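Local structure of KP6 killer toxin subunit alpha (Ustilago maydis virus P6, 4GVB) at residues Arg28-Ala33 with Ser66-Asn71. The protein recognises receptors on sensitive fungal cells, as the alpha half of a noncovalent heterodimeric toxin that kills them together with its beta partner. Residues are numbered along the deposited sequence; the frame is centred on the assembly and turned at random.
Sequences RYATAA and SSLNNN
A Schellman motif closes helix 58-67, and the turn it makes carries Leu68 and Asn70 against Ala30 of the short helix 28-33. The evidence for the motif is a positive phi at Asn69 (65°) together with two backbone hydrogen bonds: Asn69 N to Ser66 O, 3.0 Å, and Asn70 N to Cys65 O. Between the two segments the meeting is small and apolar in character, with 95 Å² buried and no hydrogen bond between the segments. The methyl group Ala30 CB touches Leu68 CD1 at 3.8 Å and Asn70 ND2 at 3.9 Å. In Leu68, CD1 lies anti to CA (chi2 174°), which carries this branch out to the alanine; it also comes within 4.2 Å of Ala30 CA. Asn70 ND2 gains nothing polar from Ala30; its hydrogen bond goes to Tyr67 O of the KP6 beta subunit, whose Ser68 OG is bonded to Leu68 O. The turn therefore faces helix 28-33 and the partner subunit at once, tying this packing to the heterodimer interface. Beyond Asn70 the chain enters strand 71-76, an outermost strand of this chain's antiparallel sheet, where Asn71 pairs with Thr19, while Cys18 on the adjoining strand 14-19 touches both Ala30 and Asn70 and is joined by a disulfide to Cys65 near the end of helix 58-67.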
loop_
_atom_site.group_PDB
_atom_site.type_symbol
_atom_site.label_atom_id
_atom_site.label_comp_id
_atom_site.label_asym_id
_atom_site.label_seq_id
_atom_site.Cartn_x
_atom_site.Cartn_y
_atom_site.Cartn_z
ATOM N N ARG A 28 5.027 1.521 6.214
ATOM C CA ARG A 28 5.374 2.863 5.766
ATOM C C ARG A 28 4.979 3.142 4.315
ATOM O O ARG A 28 4.542 4.246 4.000
ATOM C CB ARG A 28 6.864 3.158 5.994
ATOM C CG ARG A 28 7.824 2.484 5.032
ATOM C CD ARG A 28 9.251 2.991 5.255
ATOM N NE ARG A 28 9.609 2.963 6.673
ATOM C CZ ARG A 28 9.767 4.044 7.433
ATOM N NH1 ARG A 28 9.614 5.255 6.912
ATOM N NH2 ARG A 28 10.089 3.915 8.717
ATOM N N TYR A 29 5.114 2.147 3.443
ATOM C CA TYR A 29 4.728 2.321 2.044
ATOM C C TYR A 29 3.237 2.597 1.891
ATOM O O TYR A 29 2.825 3.357 1.020
ATOM C CB TYR A 29 5.103 1.092 1.219
ATOM C CG TYR A 29 6.573 1.010 0.888
ATOM C CD1 TYR A 29 7.083 1.630 -0.239
ATOM C CD2 TYR A 29 7.450 0.312 1.706
ATOM C CE1 TYR A 29 8.436 1.553 -0.548
ATOM C CE2 TYR A 29 8.805 0.230 1.409
ATOM C CZ TYR A 29 9.291 0.852 0.279
ATOM O OH TYR A 29 10.635 0.771 -0.029
ATOM N N ALA A 30 2.430 1.960 2.727
ATOM C CA ALA A 30 0.989 2.161 2.691
ATOM C C ALA A 30 0.640 3.532 3.282
ATOM O O ALA A 30 -0.206 4.261 2.759
ATOM C CB ALA A 30 0.290 1.071 3.460
ATOM N N THR A 31 1.309 3.882 4.374
ATOM C CA THR A 31 1.138 5.204 4.978
ATOM C C THR A 31 1.526 6.290 4.008
ATOM O O THR A 31 0.769 7.234 3.807
ATOM C CB THR A 31 1.982 5.383 6.263
ATOM O OG1 THR A 31 1.576 4.419 7.234
ATOM C CG2 THR A 31 1.766 6.787 6.845
ATOM N N ALA A 32 2.713 6.169 3.417
ATOM C CA ALA A 32 3.198 7.142 2.445
ATOM C C ALA A 32 2.191 7.398 1.338
ATOM O O ALA A 32 1.987 8.537 0.951
ATOM C CB ALA A 32 4.521 6.696 1.843
ATOM N N ALA A 33 1.600 6.327 0.813
ATOM C CA ALA A 33 0.643 6.436 -0.291
ATOM C C ALA A 33 -0.635 7.175 0.072
ATOM O O ALA A 33 -1.405 7.586 -0.813
ATOM C CB ALA A 33 0.311 5.037 -0.842
ATOM N N SER A 66 -7.623 1.097 5.322
ATOM C CA SER A 66 -8.634 0.051 5.212
ATOM C C SER A 66 -8.816 -0.490 3.787
ATOM O O SER A 66 -9.089 -1.686 3.603
ATOM C CB SER A 66 -9.969 0.551 5.768
ATOM O OG SER A 66 -11.006 -0.372 5.487
ATOM N N SER A 67 -8.664 0.378 2.785
ATOM C CA SER A 67 -8.737 -0.056 1.385
ATOM C C SER A 67 -7.635 -1.068 1.057
ATOM O O SER A 67 -7.781 -1.914 0.151
ATOM C CB SER A 67 -8.652 1.139 0.424
ATOM O OG SER A 67 -7.320 1.644 0.278
ATOM N N LEU A 68 -6.537 -0.983 1.806
ATOM C CA LEU A 68 -5.391 -1.878 1.627
ATOM C C LEU A 68 -5.394 -3.048 2.615
ATOM O O LEU A 68 -4.367 -3.688 2.824
ATOM C CB LEU A 68 -4.074 -1.100 1.747
ATOM C CG LEU A 68 -3.781 -0.122 0.612
ATOM C CD1 LEU A 68 -2.521 0.684 0.925
ATOM C CD2 LEU A 68 -3.652 -0.867 -0.718
ATOM N N ASN A 69 -6.558 -3.316 3.195
ATOM C CA ASN A 69 -6.738 -4.406 4.153
ATOM C C ASN A 69 -5.938 -4.211 5.429
ATOM O O ASN A 69 -5.566 -5.181 6.092
ATOM C CB ASN A 69 -6.387 -5.754 3.517
ATOM C CG ASN A 69 -7.179 -6.899 4.116
ATOM O OD1 ASN A 69 -8.392 -6.794 4.322
ATOM N ND2 ASN A 69 -6.496 -7.992 4.415
ATOM N N ASN A 70 -5.678 -2.956 5.786
ATOM C CA ASN A 70 -4.888 -2.677 6.980
ATOM C C ASN A 70 -5.706 -2.034 8.093
ATOM O O ASN A 70 -6.840 -1.602 7.888
ATOM C CB ASN A 70 -3.704 -1.764 6.657
ATOM C CG ASN A 70 -2.740 -2.377 5.680
ATOM O OD1 ASN A 70 -2.460 -3.573 5.728
ATOM N ND2 ASN A 70 -2.217 -1.557 4.782
ATOM N N ASN A 71 -5.113 -1.972 9.279
ATOM C CA ASN A 71 -5.692 -1.193 10.366
ATOM C C ASN A 71 -5.039 0.188 10.416
ATOM O O ASN A 71 -4.145 0.492 9.617
ATOM C CB ASN A 71 -5.515 -1.916 11.704
ATOM C CG ASN A 71 -6.249 -3.262 11.749
ATOM O OD1 ASN A 71 -5.707 -4.260 12.231
ATOM N ND2 ASN A 71 -7.481 -3.289 11.241
#